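Local coordinates for protein S-adenosylmethionine dependent methyltransferase (Mesorhizobium loti, PDB 3BKW) that probably transfers methyl groups from S-adenosylmethionine to an acceptor that is not established, at residues A[117-122]-A[143-148]; A[150-155]-A[165-170]. One frame throughout, in Å; residues are numbered along the deposited sequence. Where two conformers were deposited one is given.

Contact 1 (A[117-122]-A[143-148]). With EDO (1,2-ethanediol), chain E.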
ATOM      1  N   LEU A 117       5.105  16.075  -1.380  1.00 27.78           N
ATOM      2  CA  LEU A 117       3.723  15.861  -1.758  1.00 28.27           C
ATOM      3  C   LEU A 117       2.744  15.771  -0.616  1.00 26.66           C
ATOM      4  O   LEU A 117       1.574  16.072  -0.824  1.00 26.64           O
ATOM      5  CB  LEU A 117       3.564  14.687  -2.713  1.00 28.78           C
ATOM      6  CG  LEU A 117       4.319  14.759  -4.050  1.00 35.18           C
ATOM      7  CD1 LEU A 117       3.657  13.719  -4.973  1.00 39.55           C
ATOM      8  CD2 LEU A 117       4.361  16.102  -4.711  1.00 36.71           C
ATOM      9  N   HIS A 118       3.223  15.467   0.597  1.00 27.43           N
ATOM     10  CA  HIS A 118       2.349  15.506   1.776  1.00 28.10           C
ATOM     11  C   HIS A 118       1.877  16.917   2.146  1.00 27.92           C
ATOM     12  O   HIS A 118       0.995  17.052   2.981  1.00 30.18           O
ATOM     13  CB  HIS A 118       2.885  14.745   2.984  1.00 28.20           C
ATOM     14  CG  HIS A 118       4.266  15.124   3.385  1.00 31.19           C
ATOM     15  ND1 HIS A 118       5.367  14.408   2.992  1.00 34.83           N
ATOM     16  CD2 HIS A 118       4.734  16.145   4.132  1.00 41.95           C
ATOM     17  CE1 HIS A 118       6.457  14.954   3.498  1.00 31.48           C
ATOM     18  NE2 HIS A 118       6.104  16.024   4.174  1.00 36.90           N
ATOM     19  N   TYR A 119       2.473  17.956   1.546  1.00 27.32           N
ATOM     20  CA  TYR A 119       2.022  19.346   1.733  1.00 27.25           C
ATOM     21  C   TYR A 119       1.070  19.864   0.640  1.00 26.27           C
ATOM     22  O   TYR A 119       0.595  20.993   0.725  1.00 28.29           O
ATOM     23  CB  TYR A 119       3.232  20.279   1.855  1.00 28.66           C
ATOM     24  CG  TYR A 119       4.183  19.873   2.967  1.00 31.44           C
ATOM     25  CD1 TYR A 119       3.729  19.732   4.290  1.00 28.67           C
ATOM     26  CD2 TYR A 119       5.536  19.626   2.710  1.00 32.95           C
ATOM     27  CE1 TYR A 119       4.597  19.351   5.333  1.00 34.48           C
ATOM     28  CE2 TYR A 119       6.417  19.255   3.763  1.00 34.26           C
ATOM     29  CZ  TYR A 119       5.925  19.121   5.069  1.00 36.36           C
ATOM     30  OH  TYR A 119       6.743  18.729   6.130  1.00 36.94           O
ATOM     31  N   VAL A 120       0.751  19.006  -0.342  1.00 26.22           N
ATOM     32  CA  VAL A 120      -0.100  19.368  -1.483  1.00 27.29           C
ATOM     33  C   VAL A 120      -1.512  18.896  -1.185  1.00 27.81           C
ATOM     34  O   VAL A 120      -1.707  17.705  -1.038  1.00 28.46           O
ATOM     35  CB  VAL A 120       0.452  18.746  -2.799  1.00 28.11           C
ATOM     36  CG1 VAL A 120      -0.487  19.015  -3.964  1.00 28.03           C
ATOM     37  CG2 VAL A 120       1.838  19.331  -3.106  1.00 25.91           C
ATOM     38  N   GLU A 121      -2.484  19.810  -1.149  1.00 27.12           N
ATOM     39  CA  GLU A 121      -3.863  19.454  -0.819  0.50 27.74           C
ATOM     40  C   GLU A 121      -4.514  18.602  -1.903  1.00 27.90           C
ATOM     41  O   GLU A 121      -5.069  17.540  -1.599  1.00 28.62           O
ATOM     42  CB  GLU A 121      -4.712  20.697  -0.545  0.50 27.98           C
ATOM     43  CG  GLU A 121      -6.096  20.377   0.014  0.50 28.58           C
ATOM     44  CD  GLU A 121      -6.835  21.591   0.560  0.50 30.79           C
ATOM     45  OE1 GLU A 121      -6.523  22.738   0.170  0.50 36.44           O
ATOM     46  OE2 GLU A 121      -7.749  21.380   1.388  0.50 39.73           O
ATOM     47  N   ASP A 122      -4.451  19.080  -3.148  1.00 28.46           N
ATOM     48  CA  ASP A 122      -5.048  18.375  -4.296  1.00 28.80           C
ATOM     49  C   ASP A 122      -3.952  17.573  -4.997  1.00 28.66           C
ATOM     50  O   ASP A 122      -3.467  17.941  -6.073  1.00 26.56           O
ATOM     51  CB  ASP A 122      -5.745  19.383  -5.222  1.00 31.44           C
ATOM     52  CG  ASP A 122      -6.596  18.718  -6.297  1.00 29.93           C
ATOM     53  OD1 ASP A 122      -6.616  17.466  -6.384  1.00 29.72           O
ATOM     54  OD2 ASP A 122      -7.244  19.479  -7.050  1.00 31.13           O
ATOM     55  N   SER A 143       8.796  10.199  -2.232  1.00 26.30           N
ATOM     56  CA  SER A 143       8.659   9.881  -0.825  1.00 26.69           C
ATOM     57  C   SER A 143       7.739  10.884  -0.175  1.00 28.13           C
ATOM     58  O   SER A 143       7.717  12.067  -0.544  1.00 27.60           O
ATOM     59  CB  SER A 143      10.001   9.882  -0.121  1.00 28.07           C
ATOM     60  OG  SER A 143      10.623  11.149  -0.214  1.00 28.72           O
ATOM     61  N   THR A 144       6.960  10.389   0.777  1.00 27.17           N
ATOM     62  CA  THR A 144       6.092  11.209   1.609  1.00 27.52           C
ATOM     63  C   THR A 144       6.111  10.650   3.028  1.00 27.00           C
ATOM     64  O   THR A 144       6.524   9.524   3.255  1.00 26.57           O
ATOM     65  CB  THR A 144       4.602  11.225   1.098  1.00 28.51           C
ATOM     66  OG1 THR A 144       4.130   9.874   0.914  1.00 30.37           O
ATOM     67  CG2 THR A 144       4.468  11.986  -0.235  1.00 31.01           C
ATOM     68  N   GLU A 145       5.655  11.444   3.982  1.00 28.05           N
ATOM     69  CA  GLU A 145       5.416  10.940   5.321  1.00 28.58           C
ATOM     70  C   GLU A 145       4.347   9.863   5.222  1.00 27.87           C
ATOM     71  O   GLU A 145       3.367   9.992   4.491  1.00 29.14           O
ATOM     72  CB  GLU A 145       4.940  12.028   6.279  1.00 27.47           C
ATOM     73  CG  GLU A 145       6.066  12.922   6.744  1.00 28.52           C
ATOM     74  CD  GLU A 145       5.664  14.010   7.699  1.00 31.40           C
ATOM     75  OE1 GLU A 145       4.579  13.933   8.291  1.00 31.56           O
ATOM     76  OE2 GLU A 145       6.460  14.945   7.839  1.00 33.17           O
ATOM     77  N   HIS A 146       4.579   8.778   5.936  1.00 28.30           N
ATOM     78  CA  HIS A 146       3.671   7.619   5.932  1.00 26.40           C
ATOM     79  C   HIS A 146       2.395   7.976   6.709  1.00 26.14           C
ATOM     80  O   HIS A 146       2.472   8.721   7.689  1.00 28.42           O
ATOM     81  CB  HIS A 146       4.379   6.445   6.620  1.00 26.84           C
ATOM     82  CG  HIS A 146       3.730   5.120   6.396  1.00 28.15           C
ATOM     83  ND1 HIS A 146       2.573   4.732   7.038  1.00 27.47           N
ATOM     84  CD2 HIS A 146       4.109   4.068   5.634  1.00 29.48           C
ATOM     85  CE1 HIS A 146       2.249   3.511   6.654  1.00 29.98           C
ATOM     86  NE2 HIS A 146       3.165   3.083   5.804  1.00 28.03           N
ATOM     87  N   PRO A 147       1.213   7.486   6.250  1.00 26.28           N
ATOM     88  CA  PRO A 147       0.012   7.776   7.046  1.00 25.88           C
ATOM     89  C   PRO A 147       0.022   7.297   8.522  1.00 25.49           C
ATOM     90  O   PRO A 147      -0.633   7.899   9.365  1.00 26.67           O
ATOM     91  CB  PRO A 147      -1.124   7.156   6.197  1.00 26.26           C
ATOM     92  CG  PRO A 147      -0.458   6.186   5.326  1.00 28.22           C
ATOM     93  CD  PRO A 147       0.885   6.733   5.025  1.00 28.96           C
ATOM     94  N   ILE A 148       0.762   6.233   8.850  1.00 25.58           N
ATOM     95  CA  ILE A 148       0.924   5.816  10.255  1.00 25.66           C
ATOM     96  C   ILE A 148       1.557   6.955  11.067  1.00 25.26           C
ATOM     97  O   ILE A 148       1.153   7.222  12.185  1.00 26.65           O
ATOM     98  CB  ILE A 148       1.776   4.545  10.388  1.00 27.56           C
ATOM     99  CG1 ILE A 148       0.942   3.340   9.954  1.00 28.02           C
ATOM    100  CG2 ILE A 148       2.273   4.365  11.856  1.00 27.30           C
ATOM    101  CD1 ILE A 148       1.720   2.069   9.806  1.00 26.83           C
TER
HETATM  102  C1  EDO E 245      -9.512  16.210  -7.369  1.00 36.79           C
HETATM  103  O1  EDO E 245      -8.249  16.285  -8.035  1.00 28.39           O
HETATM  104  C2  EDO E 245     -10.576  15.693  -8.333  1.00 42.45           C
HETATM  105  O2  EDO E 245     -10.223  14.423  -8.917  1.00 39.66           O
HETATM  106  O   HOH W   1       7.136  14.135  -2.280  1.00 14.51           O
HETATM  107  O   HOH W   2       5.603  17.486   8.241  1.00 23.62           O

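Contact 2 (A[150-155]-A[165-170])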
HETATM    1  N   MSE A 150       1.609  10.260  10.067  1.00 27.43           N
HETATM    2  CA  MSE A 150       0.761  11.465   9.986  1.00 27.67           C
HETATM    3  C   MSE A 150      -0.573  11.404  10.723  1.00 28.82           C
HETATM    4  O   MSE A 150      -1.108  12.437  11.110  1.00 28.92           O
HETATM    5  CB  MSE A 150       0.435  11.789   8.524  1.00 28.42           C
HETATM    6  CG  MSE A 150       1.631  12.140   7.679  1.00 28.95           C
HETATM    7 SE   MSE A 150       1.053  12.801   5.939  0.75 30.89          SE
HETATM    8  CE  MSE A 150       0.205  11.136   5.236  1.00 30.98           C
ATOM      9  N   ALA A 151      -1.137  10.206  10.861  1.00 28.78           N
ATOM     10  CA  ALA A 151      -2.476  10.031  11.449  1.00 27.44           C
ATOM     11  C   ALA A 151      -2.761  10.631  12.828  1.00 28.66           C
ATOM     12  O   ALA A 151      -3.768  11.310  12.992  1.00 29.96           O
ATOM     13  CB  ALA A 151      -2.844   8.537  11.493  1.00 28.09           C
ATOM     14  N   PRO A 152      -1.893  10.368  13.820  1.00 28.16           N
ATOM     15  CA  PRO A 152      -2.286  10.712  15.194  1.00 27.75           C
ATOM     16  C   PRO A 152      -2.507  12.192  15.529  1.00 29.93           C
ATOM     17  O   PRO A 152      -1.795  13.058  15.021  1.00 31.56           O
ATOM     18  CB  PRO A 152      -1.156  10.115  16.049  1.00 29.00           C
ATOM     19  CG  PRO A 152      -0.430   9.181  15.159  1.00 28.73           C
ATOM     20  CD  PRO A 152      -0.560   9.738  13.784  1.00 28.03           C
ATOM     21  N   ALA A 153      -3.501  12.456  16.374  1.00 30.40           N
ATOM     22  CA  ALA A 153      -3.769  13.819  16.845  1.00 30.95           C
ATOM     23  C   ALA A 153      -2.616  14.320  17.723  1.00 31.75           C
ATOM     24  O   ALA A 153      -2.304  15.516  17.714  1.00 32.73           O
ATOM     25  CB  ALA A 153      -5.063  13.846  17.603  1.00 28.18           C
ATOM     26  N   ARG A 154      -2.001  13.413  18.482  1.00 30.48           N
ATOM     27  CA  ARG A 154      -0.870  13.702  19.360  1.00 33.98           C
ATOM     28  C   ARG A 154       0.227  12.693  19.021  1.00 33.91           C
ATOM     29  O   ARG A 154       0.429  11.731  19.762  1.00 35.25           O
ATOM     30  CB  ARG A 154      -1.308  13.567  20.822  1.00 33.89           C
ATOM     31  CG  ARG A 154      -2.346  14.577  21.264  1.00 40.83           C
ATOM     32  CD  ARG A 154      -2.741  14.396  22.739  1.00 39.46           C
ATOM     33  NE  ARG A 154      -1.614  14.526  23.664  1.00 51.54           N
ATOM     34  N   PRO A 155       0.951  12.906  17.900  1.00 32.72           N
ATOM     35  CA  PRO A 155       1.935  11.917  17.480  1.00 32.55           C
ATOM     36  C   PRO A 155       3.127  11.877  18.414  1.00 33.55           C
ATOM     37  O   PRO A 155       3.549  12.910  18.939  1.00 34.77           O
ATOM     38  CB  PRO A 155       2.346  12.390  16.090  1.00 32.43           C
ATOM     39  CG  PRO A 155       2.112  13.844  16.125  1.00 36.26           C
ATOM     40  CD  PRO A 155       0.938  14.067  16.991  1.00 34.42           C
ATOM     41  N   ARG A 165       8.357   0.098  23.624  1.00 31.22           N
ATOM     42  CA  ARG A 165       8.122   1.315  22.850  0.50 29.69           C
ATOM     43  C   ARG A 165       6.982   1.036  21.869  1.00 29.84           C
ATOM     44  O   ARG A 165       7.019   0.050  21.156  1.00 28.45           O
ATOM     45  CB  ARG A 165       9.388   1.718  22.080  0.50 30.99           C
ATOM     46  CG  ARG A 165       9.247   2.933  21.157  0.50 30.52           C
ATOM     47  CD  ARG A 165      10.559   3.340  20.470  0.50 30.83           C
ATOM     48  NE  ARG A 165      11.196   2.226  19.752  0.50 31.41           N
ATOM     49  CZ  ARG A 165      12.188   1.442  20.206  0.50 35.26           C
ATOM     50  NH1 ARG A 165      12.749   1.607  21.411  0.50 41.13           N
ATOM     51  NH2 ARG A 165      12.638   0.458  19.427  0.50 30.46           N
ATOM     52  N   THR A 166       5.982   1.928  21.838  1.00 27.07           N
ATOM     53  CA  THR A 166       4.841   1.810  20.902  1.00 27.07           C
ATOM     54  C   THR A 166       4.525   3.153  20.275  1.00 26.89           C
ATOM     55  O   THR A 166       4.909   4.203  20.798  1.00 27.16           O
ATOM     56  CB  THR A 166       3.568   1.281  21.572  1.00 29.02           C
ATOM     57  OG1 THR A 166       3.045   2.266  22.481  1.00 27.79           O
ATOM     58  CG2 THR A 166       3.852  -0.002  22.318  1.00 29.04           C
ATOM     59  N   TRP A 167       3.801   3.089  19.157  1.00 25.71           N
ATOM     60  CA  TRP A 167       3.371   4.258  18.393  1.00 25.07           C
ATOM     61  C   TRP A 167       1.850   4.237  18.317  1.00 24.81           C
ATOM     62  O   TRP A 167       1.273   3.524  17.460  1.00 26.39           O
ATOM     63  CB  TRP A 167       3.996   4.253  16.994  1.00 26.38           C
ATOM     64  CG  TRP A 167       3.653   5.469  16.171  1.00 28.01           C
ATOM     65  CD1 TRP A 167       2.653   5.583  15.262  1.00 27.54           C
ATOM     66  CD2 TRP A 167       4.298   6.751  16.217  1.00 26.38           C
ATOM     67  NE1 TRP A 167       2.663   6.827  14.712  1.00 26.84           N
ATOM     68  CE2 TRP A 167       3.647   7.579  15.279  1.00 25.94           C
ATOM     69  CE3 TRP A 167       5.396   7.265  16.929  1.00 24.70           C
ATOM     70  CZ2 TRP A 167       4.034   8.914  15.038  1.00 27.45           C
ATOM     71  CZ3 TRP A 167       5.788   8.616  16.705  1.00 27.14           C
ATOM     72  CH2 TRP A 167       5.097   9.422  15.765  1.00 29.21           C
ATOM     73  N   PRO A 168       1.173   4.967  19.226  1.00 26.87           N
ATOM     74  CA  PRO A 168      -0.291   5.025  19.203  1.00 28.62           C
ATOM     75  C   PRO A 168      -0.871   5.719  17.975  1.00 30.56           C
ATOM     76  O   PRO A 168      -0.451   6.827  17.634  1.00 31.78           O
ATOM     77  CB  PRO A 168      -0.634   5.785  20.488  1.00 30.37           C
ATOM     78  CG  PRO A 168       0.521   5.610  21.350  1.00 29.54           C
ATOM     79  CD  PRO A 168       1.687   5.671  20.421  1.00 27.13           C
ATOM     80  N   ILE A 169      -1.827   5.054  17.338  1.00 29.50           N
ATOM     81  CA  ILE A 169      -2.502   5.541  16.154  1.00 30.98           C
ATOM     82  C   ILE A 169      -3.948   5.879  16.509  1.00 31.33           C
ATOM     83  O   ILE A 169      -4.590   5.146  17.249  1.00 31.97           O
ATOM     84  CB  ILE A 169      -2.479   4.436  15.032  1.00 33.68           C
ATOM     85  CG1 ILE A 169      -1.036   4.225  14.515  1.00 35.78           C
ATOM     86  CG2 ILE A 169      -3.352   4.811  13.855  1.00 38.90           C
ATOM     87  CD1 ILE A 169      -0.850   2.957  13.610  1.00 35.69           C
ATOM     88  N   ASP A 170      -4.423   7.024  16.027  1.00 27.55           N
ATOM     89  CA  ASP A 170      -5.853   7.361  16.033  1.00 27.57           C
ATOM     90  C   ASP A 170      -6.184   8.036  14.698  1.00 28.24           C
ATOM     91  O   ASP A 170      -5.284   8.536  13.990  1.00 28.82           O
ATOM     92  CB  ASP A 170      -6.268   8.255  17.209  1.00 28.80           C
ATOM     93  CG  ASP A 170      -5.710   9.659  17.089  1.00 28.17           C
ATOM     94  OD1 ASP A 170      -4.531   9.840  17.388  1.00 36.25           O
ATOM     95  OD2 ASP A 170      -6.461  10.573  16.691  1.00 40.46           O
TER
HETATM   96  O   HOH W   3      -5.713  12.301  14.603  1.00 32.31           O
HETATM   97  O   HOH W   4      -3.113  10.859  19.192  1.00 26.22           O
HETATM   98  O   HOH W   5      -0.915   9.275  19.820  1.00 30.49           O

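Contact 1 (A[117-122]-A[143-148])
The imidazole of His118 meets Glu145 through van der Waals contact. CG of Glu145 lies over one face of the ring, 4.0 Å from its centroid and 15° off the normal, a CH-pi contact displaced toward the rim beside CE1 and NE2. His118 has CG between its backbone N and carbonyl carbon (chi1 53°), which turns the ring to the strand and sets ND1 3.6 Å from Thr144 CA, an atom lying at the ring edge and in its plane. The carboxylate of Glu145 is tilted 31° from the imidazole. Aliphatic contact is slighter: Leu117 CB rests against Thr144 CG2 at 3.8 Å, while the leucine side chain also packs on Leu126 and Phe127 of helix 123-133.

In the fold, these pairs join the 3-10 turn that follows strand 108-114 to the C-terminal end of its parallel neighbour, strand 138-145, in the seven-stranded Rossmann-like sheet (order 3-2-1-4-5-7-6) of class I methyltransferases. The C-terminal ends of such strands generally border the cofactor and substrate sites.

Two water bridges join the segments. One water accepts from Leu117 N at 2.9 Å and donates to Ser143 O at 2.8 Å, linking the two backbones. The second accepts from Tyr119 OH at 2.7 Å and donates to Glu145 OE2 at 2.7 Å, spanning the 4.2 Å between Tyr119 OH and Glu145 OE2. Glu145 OE1 forms a salt bridge with Lys189, so both carboxylate oxygens are engaged and the group's rotation is restricted.

Contact 2 (A[150-155]-A[165-170])
With CG between the backbone N and carbonyl carbon (chi1 69°), Asp170 turns its carboxylate to the backbone of Ala153; Trp167, its CG anti to N (chi1 -177°), brings the indole up against Pro152 and Pro155. The contact joins the loop after helix 147-150 to a beta-hairpin, strands 158-159 and 165-169, that projects from the methyltransferase core. Residues 167 to 169 pair antiparallel with a strand of the second subunit, which places this loop-to-strand junction at the dimer interface.

The direct hydrogen bond runs from Ala153 N to Asp170 OD1, 3.0 Å long with an N-H...O angle of 157°, and uses the syn lone pair of that oxygen. Water reinforces it at both carboxylate oxygens: one molecule donates to Ala151 O and to OD2, while another accepts from Arg154 N and donates to OD1. An asparagine in place of Asp170 would probably disturb this arrangement, since an amide NH2 cannot accept and one of the two carboxylate positions would lose its bonds from Ala153 N or water.

Pro152 fills the space between the acid and the indole. Its CG lies 3.4 Å from Pro168 O and 3.9 Å from Trp167 NE1, the proline and indole crossing at about a right angle. Farther along the indole, CZ2 takes the touch of Pro155 CB at 4.0 Å. Trp167 NE1 is hydrogen-bonded to Ile148 O, which fixes the ring's position, and Arg233 adds a cation-pi contact. On the residue before the proline, Ala151 CB lies 4.4 Å from Ile169 CG2.

Contact 1, its centre about 8 Å from that of the chain, joins the loop after strand 108-114 to strand 138-145, whereas contact 2, its centre about 21 Å from the same point, ties a loop to a projecting hairpin. Distance from the centre does not mean exposure: five of the eight touching residues in contact 2 are buried, against two of five in contact 1, consistent with cover from the second subunit. Both use bridging water, but a CH-pi face contact in the former stands against a direct carboxylate-to-backbone bond in the latter. Helix 147-150 connects them: Ile148 CG2 packs on Ile169 CD1 at 3.8 Å, and the selenium of Met150 lies 4.0 Å from His118 CB.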